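Local coordinates for cytosine deaminase (Klebsiella pneumoniae, PDB 4R88), which probably catalyses the hydrolytic deamination of cytosine to uracil and ammonia, using an active-site iron, at residues D119-S124 with P150-E155. Sequence-based numbering, arbitrary orientation.
Sequences DVTDPS and PQEGIE. With 1LD (5-fluorocytosine), chain S.
Asp119 OD2 accepts the backbone N-H of Gln151 at 3.1 Å, from above the carboxylate plane, while Thr121 N reaches the same oxygen from the opposite face and closes an Asx turn. With CG anti to the backbone N (chi1 -176°), the carboxylate lies against Gln151 CB, while OD1 is held by a salt bridge to Lys87 and a hydrogen bond from Trp83. Aspartate suits the place because one short side chain can take backbone donors from two loops. Val120, branched and apolar, sets CG2 over Pro150 CA at 4.0 Å, with Met164 of helix 160-169 touching both side chains. These loops follow the adjacent parallel strands 111-119 and 143-149 of the amidohydrolase TIM barrel, at the strand ends that carry the active site. Here Gln151, its chain bent at chi2 (72°), turns its amide to 5-fluorocytosine: OE1 accepts from ligand N1 at 2.8 Å and NE2 donates to O2 at 3.1 Å, a pairing to which a carboxamide is well matched. Thr121 serves with both branches. OG1 donates to Asp119 OD2 in a very short bond and accepts from Glu152 N at 3.2 Å, a donor inside the type I turn from Pro150 to Gly153, whereas the methyl CG2 packs 3.8 Å from Pro150 CA and lies against Gly153 O, a buried carbonyl without a hydrogen-bond partner in the model.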
loop_
_atom_site.group_PDB
_atom_site.type_symbol
_atom_site.label_atom_id
_atom_site.label_comp_id
_atom_site.label_asym_id
_atom_site.label_seq_id
_atom_site.Cartn_x
_atom_site.Cartn_y
_atom_site.Cartn_z
ATOM N N ASP B 119 20.703 -7.802 -15.958
ATOM C CA ASP B 119 21.540 -6.805 -16.608
ATOM C C ASP B 119 22.626 -7.509 -17.403
ATOM O O ASP B 119 23.435 -8.233 -16.841
ATOM C CB ASP B 119 22.139 -5.845 -15.563
ATOM C CG ASP B 119 22.960 -4.714 -16.184
ATOM O OD1 ASP B 119 23.582 -3.965 -15.403
ATOM O OD2 ASP B 119 22.987 -4.550 -17.427
ATOM N N VAL B 120 22.638 -7.296 -18.717
ATOM C CA VAL B 120 23.688 -7.867 -19.552
ATOM C C VAL B 120 24.777 -6.858 -19.931
ATOM O O VAL B 120 25.728 -7.211 -20.635
ATOM C CB VAL B 120 23.096 -8.573 -20.816
ATOM C CG1 VAL B 120 22.160 -9.712 -20.393
ATOM C CG2 VAL B 120 22.349 -7.573 -21.688
ATOM N N THR B 121 24.666 -5.613 -19.454
ATOM C CA THR B 121 25.770 -4.663 -19.641
ATOM C C THR B 121 26.868 -4.953 -18.620
ATOM O O THR B 121 27.106 -4.181 -17.689
ATOM C CB THR B 121 25.340 -3.171 -19.627
ATOM O OG1 THR B 121 24.530 -2.886 -18.473
ATOM C CG2 THR B 121 24.538 -2.841 -20.885
ATOM N N ASP B 122 27.520 -6.094 -18.824
ATOM C CA ASP B 122 28.547 -6.628 -17.930
ATOM C C ASP B 122 29.291 -7.642 -18.781
ATOM O O ASP B 122 28.730 -8.681 -19.121
ATOM C CB ASP B 122 27.885 -7.325 -16.739
ATOM C CG ASP B 122 28.892 -7.961 -15.780
ATOM O OD1 ASP B 122 28.481 -8.304 -14.650
ATOM O OD2 ASP B 122 30.082 -8.123 -16.135
ATOM N N PRO B 123 30.547 -7.339 -19.153
ATOM C CA PRO B 123 31.230 -8.233 -20.097
ATOM C C PRO B 123 31.367 -9.676 -19.605
ATOM O O PRO B 123 31.522 -10.566 -20.436
ATOM C CB PRO B 123 32.609 -7.577 -20.294
ATOM C CG PRO B 123 32.697 -6.478 -19.295
ATOM C CD PRO B 123 31.303 -6.099 -18.913
ATOM N N SER B 124 31.281 -9.916 -18.298
ATOM C CA SER B 124 31.414 -11.279 -17.778
ATOM C C SER B 124 30.104 -12.056 -17.877
ATOM O O SER B 124 30.098 -13.283 -17.765
ATOM C CB SER B 124 31.855 -11.260 -16.317
ATOM O OG SER B 124 30.789 -10.845 -15.473
ATOM N N PRO B 150 19.645 -4.637 -21.050
ATOM C CA PRO B 150 20.881 -3.851 -21.153
ATOM C C PRO B 150 20.775 -2.600 -20.280
ATOM O O PRO B 150 20.523 -1.529 -20.806
ATOM C CB PRO B 150 20.926 -3.473 -22.640
ATOM C CG PRO B 150 19.467 -3.364 -23.037
ATOM C CD PRO B 150 18.708 -4.366 -22.160
ATOM N N GLN B 151 20.932 -2.748 -18.965
ATOM C CA GLN B 151 20.720 -1.632 -18.039
ATOM C C GLN B 151 21.376 -0.326 -18.482
ATOM O O GLN B 151 20.750 0.746 -18.424
ATOM C CB GLN B 151 21.215 -1.979 -16.640
ATOM C CG GLN B 151 21.140 -0.812 -15.672
ATOM C CD GLN B 151 19.720 -0.499 -15.297
ATOM O OE1 GLN B 151 19.191 -1.067 -14.346
ATOM N NE2 GLN B 151 19.081 0.394 -16.051
ATOM N N GLU B 152 22.626 -0.408 -18.939
ATOM C CA GLU B 152 23.356 0.803 -19.305
ATOM C C GLU B 152 23.280 1.178 -20.782
ATOM O O GLU B 152 24.059 2.004 -21.268
ATOM C CB GLU B 152 24.796 0.745 -18.786
ATOM C CG GLU B 152 24.847 0.581 -17.264
ATOM C CD GLU B 152 26.264 0.636 -16.715
ATOM O OE1 GLU B 152 26.564 -0.079 -15.727
ATOM O OE2 GLU B 152 27.074 1.405 -17.272
ATOM N N GLY B 153 22.304 0.604 -21.480
ATOM C CA GLY B 153 22.072 0.921 -22.879
ATOM C C GLY B 153 22.643 -0.108 -23.843
ATOM O O GLY B 153 23.581 -0.836 -23.513
ATOM N N ILE B 154 22.059 -0.179 -25.036
ATOM C CA ILE B 154 22.576 -1.036 -26.107
ATOM C C ILE B 154 23.554 -0.244 -26.960
ATOM O O ILE B 154 24.641 -0.718 -27.288
ATOM C CB ILE B 154 21.434 -1.554 -27.019
ATOM C CG1 ILE B 154 20.446 -2.392 -26.199
ATOM C CG2 ILE B 154 22.009 -2.351 -28.208
ATOM C CD1 ILE B 154 19.218 -2.936 -26.973
ATOM N N GLU B 155 23.163 0.979 -27.307
ATOM C CA GLU B 155 23.941 1.798 -28.226
ATOM C C GLU B 155 24.981 2.606 -27.464
ATOM O O GLU B 155 25.940 3.128 -28.041
ATOM C CB GLU B 155 23.013 2.746 -28.990
ATOM C CG GLU B 155 21.819 2.084 -29.645
ATOM C CD GLU B 155 22.183 1.226 -30.860
ATOM O OE1 GLU B 155 21.492 1.348 -31.892
ATOM O OE2 GLU B 155 23.142 0.423 -30.792
HETATM N N1 1LD S . 16.509 -0.721 -13.629
HETATM C C6 1LD S . 16.134 -1.263 -12.454
HETATM C C2 1LD S . 15.724 0.190 -14.225
HETATM O O2 1LD S . 16.113 0.731 -15.431
HETATM N N3 1LD S . 14.561 0.596 -13.691
HETATM C C4 1LD S . 14.150 0.087 -12.517
HETATM N N4 1LD S . 12.912 0.538 -11.954
HETATM C C5 1LD S . 14.936 -0.870 -11.857
HETATM F F 1LD S . 14.552 -1.401 -10.693
#